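PDB 4XWW: DR2417 from Deinococcus radiodurans, which degrades RNA as a metal-dependent 5'-3' exonuclease of the metallo-beta-lactamase superfamily and probably takes part in rRNA maturation and possibly in mRNA decay. Local coordinates for residues Gln253-Val267 and Gly284-Glu296. Residues are numbered along the deposited sequence; the frame is centred on the assembly and turned at random.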
loop_
_atom_site.group_PDB
_atom_site.type_symbol
_atom_site.label_atom_id
_atom_site.label_comp_id
_atom_site.label_asym_id
_atom_site.label_seq_id
_atom_site.Cartn_x
_atom_site.Cartn_y
_atom_site.Cartn_z
ATOM N N GLN A 253 -3.811 -25.181 -14.915
ATOM C CA GLN A 253 -4.233 -26.442 -15.533
ATOM C C GLN A 253 -5.748 -26.611 -15.417
ATOM O O GLN A 253 -6.423 -26.980 -16.381
ATOM C CB GLN A 253 -3.542 -27.648 -14.895
ATOM C CG GLN A 253 -4.047 -28.982 -15.456
ATOM C CD GLN A 253 -3.600 -29.228 -16.891
ATOM O OE1 GLN A 253 -2.466 -28.921 -17.262
ATOM N NE2 GLN A 253 -4.480 -29.822 -17.697
ATOM N N ASN A 254 -6.284 -26.326 -14.240
ATOM C CA ASN A 254 -7.731 -26.440 -14.060
ATOM C C ASN A 254 -8.488 -25.478 -14.979
ATOM O O ASN A 254 -9.556 -25.812 -15.483
ATOM C CB ASN A 254 -8.099 -26.214 -12.590
ATOM C CG ASN A 254 -7.614 -27.343 -11.684
ATOM O OD1 ASN A 254 -7.436 -28.486 -12.126
ATOM N ND2 ASN A 254 -7.431 -27.035 -10.406
ATOM N N ILE A 255 -7.908 -24.312 -15.246
ATOM C CA ILE A 255 -8.511 -23.377 -16.191
ATOM C C ILE A 255 -8.441 -23.933 -17.625
ATOM O O ILE A 255 -9.389 -23.793 -18.400
ATOM C CB ILE A 255 -7.832 -21.993 -16.104
ATOM C CG1 ILE A 255 -8.154 -21.356 -14.744
ATOM C CG2 ILE A 255 -8.207 -21.111 -17.312
ATOM C CD1 ILE A 255 -7.172 -20.265 -14.362
ATOM N N LEU A 256 -7.330 -24.572 -17.975
ATOM C CA LEU A 256 -7.223 -25.188 -19.302
ATOM C C LEU A 256 -8.325 -26.220 -19.496
ATOM O O LEU A 256 -8.975 -26.272 -20.543
ATOM C CB LEU A 256 -5.857 -25.844 -19.507
ATOM C CG LEU A 256 -4.652 -24.922 -19.334
ATOM C CD1 LEU A 256 -3.353 -25.679 -19.699
ATOM C CD2 LEU A 256 -4.790 -23.644 -20.147
ATOM N N ASP A 257 -8.551 -27.023 -18.464
ATOM C CA ASP A 257 -9.534 -28.087 -18.583
ATOM C C ASP A 257 -10.959 -27.540 -18.629
ATOM O O ASP A 257 -11.764 -27.990 -19.439
ATOM C CB ASP A 257 -9.365 -29.093 -17.448
ATOM C CG ASP A 257 -8.106 -29.949 -17.614
ATOM O OD1 ASP A 257 -7.767 -30.316 -18.761
ATOM O OD2 ASP A 257 -7.438 -30.226 -16.603
ATOM N N LEU A 258 -11.282 -26.556 -17.791
ATOM C CA LEU A 258 -12.632 -25.989 -17.861
ATOM C C LEU A 258 -12.845 -25.227 -19.159
ATOM O O LEU A 258 -13.953 -25.204 -19.682
ATOM C CB LEU A 258 -12.931 -25.081 -16.663
ATOM C CG LEU A 258 -12.247 -23.721 -16.552
ATOM C CD1 LEU A 258 -13.045 -22.608 -17.271
ATOM C CD2 LEU A 258 -12.042 -23.397 -15.076
ATOM N N ALA A 259 -11.786 -24.619 -19.689
ATOM C CA ALA A 259 -11.885 -23.918 -20.971
ATOM C C ALA A 259 -12.295 -24.879 -22.071
ATOM O O ALA A 259 -13.165 -24.579 -22.888
ATOM C CB ALA A 259 -10.564 -23.241 -21.326
ATOM N N HIS A 260 -11.661 -26.039 -22.096
ATOM C CA HIS A 260 -12.017 -27.056 -23.068
ATOM C C HIS A 260 -13.488 -27.456 -22.922
ATOM O O HIS A 260 -14.217 -27.534 -23.913
ATOM C CB HIS A 260 -11.112 -28.275 -22.907
ATOM C CG HIS A 260 -11.370 -29.347 -23.912
ATOM N ND1 HIS A 260 -11.011 -29.227 -25.236
ATOM C CD2 HIS A 260 -11.970 -30.556 -23.791
ATOM C CE1 HIS A 260 -11.372 -30.317 -25.888
ATOM N NE2 HIS A 260 -11.957 -31.138 -25.033
ATOM N N ARG A 261 -13.927 -27.703 -21.691
ATOM C CA ARG A 261 -15.317 -28.098 -21.465
ATOM C C ARG A 261 -16.270 -26.993 -21.903
ATOM O O ARG A 261 -17.393 -27.252 -22.335
ATOM C CB ARG A 261 -15.558 -28.455 -19.993
ATOM C CG ARG A 261 -14.818 -29.719 -19.538
ATOM C CD ARG A 261 -15.252 -30.170 -18.145
ATOM N NE ARG A 261 -14.959 -29.211 -17.076
ATOM C CZ ARG A 261 -13.835 -29.210 -16.370
ATOM N NH1 ARG A 261 -12.880 -30.095 -16.645
ATOM N NH2 ARG A 261 -13.648 -28.329 -15.393
ATOM N N GLN A 262 -15.814 -25.753 -21.814
ATOM C CA GLN A 262 -16.696 -24.640 -22.125
ATOM C C GLN A 262 -16.544 -24.135 -23.556
ATOM O O GLN A 262 -17.099 -23.103 -23.910
ATOM C CB GLN A 262 -16.470 -23.485 -21.140
ATOM C CG GLN A 262 -16.835 -23.831 -19.700
ATOM C CD GLN A 262 -18.213 -24.451 -19.577
ATOM O OE1 GLN A 262 -19.154 -24.037 -20.256
ATOM N NE2 GLN A 262 -18.341 -25.454 -18.708
ATOM N N GLY A 263 -15.812 -24.870 -24.387
ATOM C CA GLY A 263 -15.715 -24.514 -25.794
ATOM C C GLY A 263 -14.843 -23.308 -26.108
ATOM O O GLY A 263 -15.007 -22.674 -27.160
ATOM N N ARG A 264 -13.904 -23.005 -25.214
ATOM C CA ARG A 264 -12.983 -21.883 -25.415
ATOM C C ARG A 264 -11.539 -22.350 -25.656
ATOM O O ARG A 264 -11.056 -23.256 -24.983
ATOM C CB ARG A 264 -13.019 -20.936 -24.209
ATOM C CG ARG A 264 -14.374 -20.298 -23.993
ATOM C CD ARG A 264 -14.373 -19.398 -22.763
ATOM N NE ARG A 264 -15.651 -18.704 -22.596
ATOM C CZ ARG A 264 -15.904 -17.462 -23.008
ATOM N NH1 ARG A 264 -14.958 -16.749 -23.612
ATOM N NH2 ARG A 264 -17.114 -16.922 -22.813
ATOM N N ARG A 265 -10.856 -21.702 -26.596
ATOM C CA ARG A 265 -9.432 -21.962 -26.823
ATOM C C ARG A 265 -8.618 -20.990 -25.990
ATOM O O ARG A 265 -9.101 -19.909 -25.656
ATOM C CB ARG A 265 -9.065 -21.827 -28.300
ATOM C CG ARG A 265 -9.819 -22.758 -29.262
ATOM C CD ARG A 265 -9.543 -24.215 -28.925
ATOM N NE ARG A 265 -8.127 -24.557 -29.065
ATOM C CZ ARG A 265 -7.573 -24.983 -30.201
ATOM N NH1 ARG A 265 -8.308 -25.122 -31.307
ATOM N NH2 ARG A 265 -6.277 -25.268 -30.238
ATOM N N VAL A 266 -7.390 -21.369 -25.650
ATOM C CA VAL A 266 -6.622 -20.613 -24.670
ATOM C C VAL A 266 -5.382 -19.963 -25.284
ATOM O O VAL A 266 -4.662 -20.583 -26.064
ATOM C CB VAL A 266 -6.214 -21.526 -23.498
ATOM C CG1 VAL A 266 -5.376 -20.770 -22.458
ATOM C CG2 VAL A 266 -7.468 -22.090 -22.838
ATOM N N VAL A 267 -5.160 -18.700 -24.929
ATOM C CA VAL A 267 -3.946 -17.985 -25.305
ATOM C C VAL A 267 -3.179 -17.705 -24.031
ATOM O O VAL A 267 -3.728 -17.142 -23.081
ATOM C CB VAL A 267 -4.218 -16.630 -26.008
ATOM C CG1 VAL A 267 -2.903 -15.937 -26.358
ATOM C CG2 VAL A 267 -5.049 -16.801 -27.264
ATOM N N GLY A 284 5.833 -32.538 -16.746
ATOM C CA GLY A 284 4.593 -33.291 -16.677
ATOM C C GLY A 284 3.472 -32.752 -15.807
ATOM O O GLY A 284 2.475 -33.442 -15.587
ATOM N N HIS A 285 3.610 -31.522 -15.317
ATOM C CA HIS A 285 2.591 -30.960 -14.436
ATOM C C HIS A 285 1.497 -30.217 -15.181
ATOM O O HIS A 285 0.434 -29.971 -14.632
ATOM C CB HIS A 285 3.234 -30.024 -13.407
ATOM C CG HIS A 285 4.218 -30.719 -12.527
ATOM N ND1 HIS A 285 3.843 -31.615 -11.555
ATOM C CD2 HIS A 285 5.576 -30.663 -12.485
ATOM C CE1 HIS A 285 4.919 -32.093 -10.951
ATOM N NE2 HIS A 285 5.983 -31.522 -11.496
ATOM N N MET A 286 1.769 -29.867 -16.430
ATOM C CA MET A 286 0.786 -29.157 -17.245
ATOM C C MET A 286 0.563 -29.896 -18.548
ATOM O O MET A 286 1.517 -30.206 -19.259
ATOM C CB MET A 286 1.232 -27.727 -17.525
ATOM C CG MET A 286 0.137 -26.856 -18.154
ATOM S SD MET A 286 0.714 -25.195 -18.556
ATOM C CE MET A 286 0.752 -24.457 -16.906
ATOM N N ASN A 287 -0.704 -30.157 -18.856
ATOM C CA ASN A 287 -1.084 -30.912 -20.037
ATOM C C ASN A 287 -2.302 -30.277 -20.701
ATOM O O ASN A 287 -3.437 -30.585 -20.360
ATOM C CB ASN A 287 -1.366 -32.369 -19.662
ATOM C CG ASN A 287 -0.175 -33.042 -19.003
ATOM O OD1 ASN A 287 0.739 -33.504 -19.687
ATOM N ND2 ASN A 287 -0.175 -33.096 -17.670
ATOM N N PRO A 288 -2.063 -29.362 -21.638
ATOM C CA PRO A 288 -3.170 -28.668 -22.300
ATOM C C PRO A 288 -3.974 -29.655 -23.136
ATOM O O PRO A 288 -3.393 -30.371 -23.947
ATOM C CB PRO A 288 -2.471 -27.625 -23.186
ATOM C CG PRO A 288 -1.068 -27.540 -22.667
ATOM C CD PRO A 288 -0.750 -28.875 -22.082
ATOM N N PRO A 289 -5.293 -29.702 -22.924
ATOM C CA PRO A 289 -6.155 -30.650 -23.634
ATOM C C PRO A 289 -6.275 -30.289 -25.116
ATOM O O PRO A 289 -6.551 -31.151 -25.950
ATOM C CB PRO A 289 -7.499 -30.525 -22.907
ATOM C CG PRO A 289 -7.443 -29.205 -22.193
ATOM C CD PRO A 289 -6.011 -28.963 -21.869
ATOM N N GLU A 290 -6.092 -29.012 -25.426
ATOM C CA GLU A 290 -5.940 -28.558 -26.803
ATOM C C GLU A 290 -4.729 -27.646 -26.861
ATOM O O GLU A 290 -4.414 -26.980 -25.871
ATOM C CB GLU A 290 -7.182 -27.809 -27.300
ATOM C CG GLU A 290 -8.450 -28.638 -27.374
ATOM C CD GLU A 290 -9.650 -27.818 -27.827
ATOM O OE1 GLU A 290 -10.414 -27.334 -26.961
ATOM O OE2 GLU A 290 -9.828 -27.654 -29.051
ATOM N N PRO A 291 -4.054 -27.599 -28.018
ATOM C CA PRO A 291 -2.907 -26.698 -28.176
ATOM C C PRO A 291 -3.218 -25.237 -27.832
ATOM O O PRO A 291 -4.306 -24.743 -28.163
ATOM C CB PRO A 291 -2.569 -26.836 -29.655
ATOM C CG PRO A 291 -2.971 -28.262 -29.982
ATOM C CD PRO A 291 -4.190 -28.540 -29.155
ATOM N N PHE A 292 -2.283 -24.559 -27.168
ATOM C CA PHE A 292 -2.368 -23.103 -27.031
ATOM C C PHE A 292 -2.447 -22.434 -28.400
ATOM O O PHE A 292 -1.837 -22.902 -29.369
ATOM C CB PHE A 292 -1.159 -22.549 -26.276
ATOM C CG PHE A 292 -1.045 -23.037 -24.868
ATOM C CD1 PHE A 292 -2.124 -22.969 -24.000
ATOM C CD2 PHE A 292 0.142 -23.565 -24.412
ATOM C CE1 PHE A 292 -2.005 -23.430 -22.690
ATOM C CE2 PHE A 292 0.264 -24.029 -23.108
ATOM C CZ PHE A 292 -0.810 -23.959 -22.250
ATOM N N LEU A 293 -3.196 -21.337 -28.478
ATOM C CA LEU A 293 -3.254 -20.510 -29.683
ATOM C C LEU A 293 -2.601 -19.154 -29.432
ATOM O O LEU A 293 -2.408 -18.765 -28.283
ATOM C CB LEU A 293 -4.704 -20.305 -30.139
ATOM C CG LEU A 293 -5.533 -21.481 -30.646
ATOM C CD1 LEU A 293 -6.897 -20.999 -31.137
ATOM C CD2 LEU A 293 -4.809 -22.208 -31.752
ATOM N N THR A 294 -2.269 -18.439 -30.504
ATOM C CA THR A 294 -1.782 -17.072 -30.380
ATOM C C THR A 294 -2.949 -16.105 -30.444
ATOM O O THR A 294 -4.049 -16.470 -30.853
ATOM C CB THR A 294 -0.794 -16.685 -31.487
ATOM O OG1 THR A 294 -1.460 -16.731 -32.749
ATOM C CG2 THR A 294 0.394 -17.627 -31.502
ATOM N N SER A 295 -2.693 -14.860 -30.075
ATOM C CA SER A 295 -3.737 -13.846 -30.100
ATOM C C SER A 295 -4.244 -13.626 -31.520
ATOM O O SER A 295 -5.416 -13.317 -31.731
ATOM C CB SER A 295 -3.225 -12.532 -29.515
ATOM O OG SER A 295 -2.176 -12.009 -30.304
ATOM N N GLU A 296 -3.358 -13.791 -32.497
ATOM C CA GLU A 296 -3.765 -13.677 -33.893
ATOM C C GLU A 296 -4.730 -14.801 -34.260
ATOM O O GLU A 296 -5.747 -14.571 -34.913
ATOM C CB GLU A 296 -2.542 -13.691 -34.809
ATOM C CG GLU A 296 -1.690 -12.434 -34.713
ATOM C CD GLU A 296 -0.569 -12.532 -33.680
ATOM O OE1 GLU A 296 -0.563 -13.469 -32.844
ATOM O OE2 GLU A 296 0.316 -11.657 -33.712
HETATM O O HOH W 1 -6.023 -32.332 -19.330
HETATM O O HOH W 2 -9.285 -25.406 -25.156
HETATM O O HOH W 3 -6.625 -24.007 -26.684
#
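Q253 reads both backbone polar groups of N287 with its terminal amide: N287 N donates to Q253 OE1 at 2.7 Å, and Q253 NE2 donates to N287 O at 3.0 Å. The second bond is straight (170°), yet NE2 stands above the carbonyl plane of N287. CG anti to the backbone N (chi1 176°) and a bend at chi2 carry the amide there, and D257 OD2 accepts the other NE2 hydrogen, fixing the amide's rotation. Water 1 links D257 OD1 to N287 O.

E290 has two partners through its two carboxylate oxygens, H260 and R265. Its OE1 takes the H260 ND1 hydrogen at 2.6 Å, near the imidazole plane but above the carboxylate plane, the two planes being 81° apart; P289 CB lies over one imidazole face, toward its rim. E290 OE2 lies over the rim of one R265 guanidinium face, 3.5 Å from R265 NE, so this salt bridge rests on charge alone. L293 CG packs on the opposite face, also toward the rim, while R265 NH2 donates in plane to P291 O at 2.9 Å. Water 3 also joins R265 NE to P291 O.

Apolar contact centres on L256, whose CD2 meets the edge of the F292 ring at CE1 (3.8 Å); its CD1 touches M286 and P288, and its CB faces P289.

The backbone link is L293 N to V266 O, 2.9 Å.

The proline-rich segment 284-296, which follows helix 271-282, thus runs alongside helix 249-261 in the same direction and then meets strand 265-269, an outermost strand of the five-stranded parallel sheet, at F292-L293, in the alpha/beta architecture of the beta-CASP domain.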